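Local coordinates for protein alanine racemase (Enterococcus faecalis, PDB 3E5P) that belongs to the alanine racemase family, joining a TIM-barrel domain to a beta-rich C-terminal domain, and is modelled with bound pyridoxal-5'-phosphate and propanoic acid, at residues R7-H12 with L249-I254; L96-D101 with S123-R128. The protein carries 1 engineered substitution. One frame throughout, in Å; residues are numbered along the deposited sequence.

How the contacts relate
Contact 1 and contact 2 lie in the two different parts of the fold, their centres 44 Å apart and their nearest atoms about 26 Å apart, and they share no helix, strand or sheet. Contact 1 pairs strand 10-13 with strand 247-252 in the mixed sheet of the beta-rich part. Contact 2 sets the end of helix 94-99 against the start of strand 127-132 in the eight-stranded parallel barrel. Along the chain the order is 7-12, 96-101, 123-128, 249-254, so the local barrel contact falls between the distant halves of contact 1. The mixed sheet is thus built from chain on both sides of the barrel in sequence: strand 10-13 before it and strand 247-252 after it.

Contact 1: residues R7-H12 with L249-I254; sequences RPTRLH and LTSELI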
loop_
_atom_site.group_PDB
_atom_site.type_symbol
_atom_site.label_atom_id
_atom_site.label_comp_id
_atom_site.label_asym_id
_atom_site.label_seq_id
_atom_site.Cartn_x
_atom_site.Cartn_y
_atom_site.Cartn_z
ATOM N N ARG C 7 15.390 1.898 -10.128
ATOM C CA ARG C 7 14.733 0.685 -10.580
ATOM C C ARG C 7 13.801 1.053 -11.741
ATOM O O ARG C 7 13.101 2.062 -11.688
ATOM C CB ARG C 7 13.949 0.072 -9.430
ATOM C CG ARG C 7 13.435 -1.306 -9.732
ATOM C CD ARG C 7 12.521 -1.776 -8.638
ATOM N NE ARG C 7 11.391 -0.875 -8.477
ATOM C CZ ARG C 7 10.433 -1.057 -7.580
ATOM N NH1 ARG C 7 10.496 -2.113 -6.782
ATOM N NH2 ARG C 7 9.423 -0.193 -7.480
ATOM N N PRO C 8 13.777 0.232 -12.802
ATOM C CA PRO C 8 12.937 0.483 -13.982
ATOM C C PRO C 8 11.420 0.627 -13.797
ATOM O O PRO C 8 10.737 1.153 -14.678
ATOM C CB PRO C 8 13.311 -0.666 -14.914
ATOM C CG PRO C 8 13.648 -1.769 -13.965
ATOM C CD PRO C 8 14.477 -1.059 -12.927
ATOM N N THR C 9 10.888 0.173 -12.666
ATOM C CA THR C 9 9.449 0.274 -12.411
ATOM C C THR C 9 9.031 1.731 -12.200
ATOM O O THR C 9 9.671 2.461 -11.437
ATOM C CB THR C 9 9.088 -0.510 -11.184
ATOM O OG1 THR C 9 9.619 -1.828 -11.310
ATOM C CG2 THR C 9 7.594 -0.577 -11.023
ATOM N N ARG C 10 7.945 2.155 -12.843
ATOM C CA ARG C 10 7.536 3.553 -12.713
ATOM C C ARG C 10 6.046 3.825 -12.959
ATOM O O ARG C 10 5.405 3.140 -13.758
ATOM C CB ARG C 10 8.379 4.397 -13.675
ATOM C CG ARG C 10 8.468 5.860 -13.310
ATOM C CD ARG C 10 9.925 6.321 -13.202
ATOM N NE ARG C 10 10.722 5.417 -12.386
ATOM C CZ ARG C 10 12.029 5.542 -12.194
ATOM N NH1 ARG C 10 12.691 6.539 -12.754
ATOM N NH2 ARG C 10 12.678 4.658 -11.458
ATOM N N LEU C 11 5.514 4.830 -12.262
ATOM C CA LEU C 11 4.120 5.252 -12.387
ATOM C C LEU C 11 4.072 6.580 -13.150
ATOM O O LEU C 11 4.580 7.587 -12.671
ATOM C CB LEU C 11 3.494 5.454 -10.999
ATOM C CG LEU C 11 2.853 4.287 -10.229
ATOM C CD1 LEU C 11 2.758 4.630 -8.767
ATOM C CD2 LEU C 11 1.475 3.988 -10.780
ATOM N N HIS C 12 3.472 6.596 -14.332
ATOM C CA HIS C 12 3.387 7.843 -15.092
ATOM C C HIS C 12 2.012 8.482 -14.950
ATOM O O HIS C 12 0.991 7.868 -15.282
ATOM C CB HIS C 12 3.661 7.598 -16.574
ATOM C CG HIS C 12 4.935 6.863 -16.840
ATOM N ND1 HIS C 12 5.017 5.485 -16.820
ATOM C CD2 HIS C 12 6.180 7.314 -17.125
ATOM C CE1 HIS C 12 6.259 5.118 -17.086
ATOM N NE2 HIS C 12 6.985 6.209 -17.274
ATOM N N LEU C 249 1.221 2.369 -15.625
ATOM C CA LEU C 249 2.193 1.667 -14.796
ATOM C C LEU C 249 3.157 0.901 -15.684
ATOM O O LEU C 249 2.769 -0.026 -16.394
ATOM C CB LEU C 249 1.463 0.729 -13.835
ATOM C CG LEU C 249 2.259 -0.150 -12.867
ATOM C CD1 LEU C 249 3.276 0.656 -12.086
ATOM C CD2 LEU C 249 1.273 -0.817 -11.928
ATOM N N THR C 250 4.421 1.292 -15.624
ATOM C CA THR C 250 5.456 0.708 -16.456
ATOM C C THR C 250 6.589 0.039 -15.702
ATOM O O THR C 250 6.895 0.405 -14.569
ATOM C CB THR C 250 6.049 1.811 -17.358
ATOM O OG1 THR C 250 5.082 2.172 -18.349
ATOM C CG2 THR C 250 7.316 1.358 -18.024
ATOM N N SER C 251 7.206 -0.950 -16.343
ATOM C CA SER C 251 8.353 -1.654 -15.770
ATOM C C SER C 251 9.180 -2.221 -16.915
ATOM O O SER C 251 9.019 -1.791 -18.057
ATOM C CB SER C 251 7.921 -2.780 -14.830
ATOM O OG SER C 251 9.018 -3.209 -14.037
ATOM N N GLU C 252 10.051 -3.181 -16.631
ATOM C CA GLU C 252 10.884 -3.737 -17.680
ATOM C C GLU C 252 11.464 -5.100 -17.329
ATOM O O GLU C 252 11.725 -5.389 -16.164
ATOM C CB GLU C 252 12.014 -2.747 -18.010
ATOM C CG GLU C 252 13.434 -3.310 -17.914
ATOM C CD GLU C 252 14.519 -2.311 -18.351
ATOM O OE1 GLU C 252 15.705 -2.714 -18.403
ATOM O OE2 GLU C 252 14.192 -1.130 -18.637
ATOM N N LEU C 253 11.649 -5.942 -18.342
ATOM C CA LEU C 253 12.224 -7.267 -18.135
ATOM C C LEU C 253 13.663 -7.044 -17.704
ATOM O O LEU C 253 14.388 -6.286 -18.343
ATOM C CB LEU C 253 12.213 -8.079 -19.437
ATOM C CG LEU C 253 10.873 -8.448 -20.091
ATOM C CD1 LEU C 253 11.137 -9.245 -21.364
ATOM C CD2 LEU C 253 10.003 -9.258 -19.120
ATOM N N ILE C 254 14.086 -7.674 -16.618
ATOM C CA ILE C 254 15.461 -7.500 -16.181
ATOM C C ILE C 254 16.185 -8.831 -16.186
ATOM O O ILE C 254 17.299 -8.949 -15.688
ATOM C CB ILE C 254 15.538 -6.902 -14.774
ATOM C CG1 ILE C 254 14.770 -7.789 -13.792
ATOM C CG2 ILE C 254 15.002 -5.482 -14.789
ATOM C CD1 ILE C 254 15.013 -7.425 -12.351
#
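The carbonyl oxygen T250 O is gripped twice: R10 N donates to it over 2.7 Å with an N-H...O angle of 165°, and T9 CA makes a CA-H...O contact of 3.3 Å to the same T250 O. The return bond, T250 N to R10 O at 2.8 Å, makes R10 and T250 a hydrogen-bonded antiparallel pair. L11 and L249 follow as a non-hydrogen-bonded pair, and R248 bonds to the backbone of H12 farther along. The N-to-C directions of the short segments 10-12 and 249-252 are 147° apart, as expected for a twisted antiparallel pair within the mixed sheet, where strand 368-370 flanks strand 10-13 and also bonds to L11.

Just ahead of strand 10-13, the hydroxyls of the buried residues T9 and S251 extend the link. S251 places OG anti to its backbone N (chi1 -165°), and from there S251 OG donates to T9 OG1 at 3.1 Å. T9 OG1 is also hydrogen-bonded to P283 O, which gives this oxygen a second partner.

The two faces of the sheet are packed differently. On the L11 and L249 face, L11 CD2 meets L249 CD1 at 4.0 Å, the side chains crossing at a slant. On the R10 and T250 face, the H12 ring brings its edge against the threonine, H12 CE1 lying 3.3 Å from T250 CB nearly in the ring plane, while R10 CG lies over one ring face, toward its rim. The arginine then turns back on its own chain: R10 NE donates to T9 O at 3.3 Å from above the carbonyl plane, and R10 NH2 bonds to W5 O. Beyond the paired residues, P8 lies against the extended chain of E252, and P8 CG meets I254 CG2 at 4.0 Å.

Contact 2: residues L96-D101 with S123-R128; sequences LLIQYD and SNTPLR
I98 packs against L127 on the tight side of the contact: I98 CD1 is 4.0 Å from L127 CG, the side chains crossing at about a right angle. Deeper in, L97 CD1 approaches L127 CD2 at 4.4 Å, and both leucines also touch V104 of strand 103-106. The other branch of the isoleucine faces T125, where I98 CG2 and T125 CG2, each anti to its own backbone N, are modelled closer than carbons normally pack, so their exact separation is doubtful. Next to this methyl, the threonine hydroxyl is turned to its own chain, T125 OG1 donating to N124 OD1 at 2.8 Å in the carbonyl plane.

The looser side is polar and partly exposed. D101 OD2 sits over one face of the R128 guanidinium, 2.9 Å from R128 NE, with the carboxylate and guanidinium planes 71° apart. No N-H points at this oxygen, so the salt bridge rests on charge alone. A water donates to D101 O at 3.0 Å and accepts a weak bond from R128 NH1, joining the residues a second way. D101 O is also bonded by R75, which takes Y100 O as well.

D101, with positive phi (44°), is the C-prime residue of a Schellman motif that closes the helix: L97 O accepts from the backbone N of the residue after D101, and D101 N makes a weak bond to I98 O. The contact thus joins helix 94-99, which leads into strand 103-106, to the N-terminal end of the next strand, 127-132, as helices pack on the outside of a TIM barrel.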
loop_
_atom_site.group_PDB
_atom_site.type_symbol
_atom_site.label_atom_id
_atom_site.label_comp_id
_atom_site.label_asym_id
_atom_site.label_seq_id
_atom_site.Cartn_x
_atom_site.Cartn_y
_atom_site.Cartn_z
ATOM N N LEU C 96 -5.078 24.315 14.766
ATOM C CA LEU C 96 -4.408 24.113 13.484
ATOM C C LEU C 96 -5.353 24.534 12.367
ATOM O O LEU C 96 -4.937 25.136 11.382
ATOM C CB LEU C 96 -3.988 22.650 13.302
ATOM C CG LEU C 96 -2.776 22.150 14.099
ATOM C CD1 LEU C 96 -2.524 20.698 13.777
ATOM C CD2 LEU C 96 -1.548 22.962 13.751
ATOM N N LEU C 97 -6.634 24.231 12.537
ATOM C CA LEU C 97 -7.626 24.590 11.540
ATOM C C LEU C 97 -7.625 26.097 11.327
ATOM O O LEU C 97 -7.669 26.570 10.195
ATOM C CB LEU C 97 -9.011 24.140 11.987
ATOM C CG LEU C 97 -9.225 22.644 12.225
ATOM C CD1 LEU C 97 -10.611 22.424 12.810
ATOM C CD2 LEU C 97 -9.056 21.880 10.926
ATOM N N ILE C 98 -7.579 26.849 12.421
ATOM C CA ILE C 98 -7.567 28.304 12.344
ATOM C C ILE C 98 -6.287 28.803 11.671
ATOM O O ILE C 98 -6.326 29.695 10.834
ATOM C CB ILE C 98 -7.676 28.944 13.758
ATOM C CG1 ILE C 98 -9.073 28.726 14.334
ATOM C CG2 ILE C 98 -7.448 30.443 13.675
ATOM C CD1 ILE C 98 -9.456 27.310 14.464
ATOM N N GLN C 99 -5.161 28.200 12.033
ATOM C CA GLN C 99 -3.851 28.576 11.499
ATOM C C GLN C 99 -3.750 28.472 9.972
ATOM O O GLN C 99 -3.210 29.358 9.314
ATOM C CB GLN C 99 -2.789 27.699 12.145
ATOM C CG GLN C 99 -1.415 28.306 12.215
ATOM C CD GLN C 99 -0.396 27.291 12.660
ATOM O OE1 GLN C 99 -0.613 26.565 13.626
ATOM N NE2 GLN C 99 0.722 27.222 11.951
ATOM N N TYR C 100 -4.257 27.386 9.403
ATOM C CA TYR C 100 -4.220 27.238 7.955
ATOM C C TYR C 100 -5.551 27.607 7.311
ATOM O O TYR C 100 -5.745 27.374 6.121
ATOM C CB TYR C 100 -3.848 25.804 7.567
ATOM C CG TYR C 100 -2.456 25.399 7.994
ATOM C CD1 TYR C 100 -2.225 24.863 9.262
ATOM C CD2 TYR C 100 -1.368 25.564 7.138
ATOM C CE1 TYR C 100 -0.939 24.499 9.673
ATOM C CE2 TYR C 100 -0.082 25.206 7.534
ATOM C CZ TYR C 100 0.127 24.672 8.805
ATOM O OH TYR C 100 1.399 24.302 9.202
ATOM N N ASP C 101 -6.453 28.199 8.099
ATOM C CA ASP C 101 -7.782 28.591 7.624
ATOM C C ASP C 101 -8.371 27.469 6.776
ATOM O O ASP C 101 -8.627 27.643 5.584
ATOM C CB ASP C 101 -7.713 29.882 6.792
ATOM C CG ASP C 101 -9.101 30.401 6.394
ATOM O OD1 ASP C 101 -9.186 31.459 5.720
ATOM O OD2 ASP C 101 -10.113 29.754 6.755
ATOM N N SER C 123 -12.979 35.927 17.578
ATOM C CA SER C 123 -11.768 35.872 16.769
ATOM C C SER C 123 -11.958 36.599 15.441
ATOM O O SER C 123 -13.073 36.699 14.931
ATOM C CB SER C 123 -11.357 34.420 16.517
ATOM O OG SER C 123 -10.506 34.318 15.389
ATOM N N ASN C 124 -10.861 37.106 14.888
ATOM C CA ASN C 124 -10.886 37.730 13.575
ATOM C C ASN C 124 -10.606 36.601 12.593
ATOM O O ASN C 124 -10.321 36.824 11.428
ATOM C CB ASN C 124 -9.795 38.796 13.464
ATOM C CG ASN C 124 -8.463 38.310 13.972
ATOM O OD1 ASN C 124 -8.033 37.207 13.643
ATOM N ND2 ASN C 124 -7.797 39.128 14.774
ATOM N N THR C 125 -10.676 35.377 13.097
ATOM C CA THR C 125 -10.436 34.201 12.283
ATOM C C THR C 125 -11.520 33.183 12.583
ATOM O O THR C 125 -11.268 32.170 13.212
ATOM C CB THR C 125 -9.060 33.584 12.603
ATOM O OG1 THR C 125 -8.065 34.619 12.620
ATOM C CG2 THR C 125 -8.675 32.563 11.539
ATOM N N PRO C 126 -12.752 33.451 12.144
ATOM C CA PRO C 126 -13.816 32.484 12.421
ATOM C C PRO C 126 -13.492 31.118 11.818
ATOM O O PRO C 126 -12.795 31.029 10.810
ATOM C CB PRO C 126 -15.049 33.140 11.798
ATOM C CG PRO C 126 -14.473 33.899 10.651
ATOM C CD PRO C 126 -13.233 34.521 11.255
ATOM N N LEU C 127 -13.985 30.063 12.458
ATOM C CA LEU C 127 -13.762 28.690 12.012
ATOM C C LEU C 127 -14.817 28.345 10.968
ATOM O O LEU C 127 -16.015 28.411 11.255
ATOM C CB LEU C 127 -13.896 27.735 13.199
ATOM C CG LEU C 127 -13.175 26.389 13.168
ATOM C CD1 LEU C 127 -13.715 25.535 14.294
ATOM C CD2 LEU C 127 -13.372 25.700 11.844
ATOM N N ARG C 128 -14.370 27.995 9.762
ATOM C CA ARG C 128 -15.279 27.632 8.668
ATOM C C ARG C 128 -15.735 26.192 8.861
ATOM O O ARG C 128 -14.941 25.265 8.700
ATOM C CB ARG C 128 -14.578 27.711 7.314
ATOM C CG ARG C 128 -13.921 29.022 6.951
ATOM C CD ARG C 128 -13.107 28.809 5.685
ATOM N NE ARG C 128 -12.552 30.036 5.141
ATOM C CZ ARG C 128 -11.841 30.094 4.018
ATOM N NH1 ARG C 128 -11.601 28.987 3.321
ATOM N NH2 ARG C 128 -11.363 31.260 3.591
HETATM O O HOH W 1 -10.642 26.510 3.640
#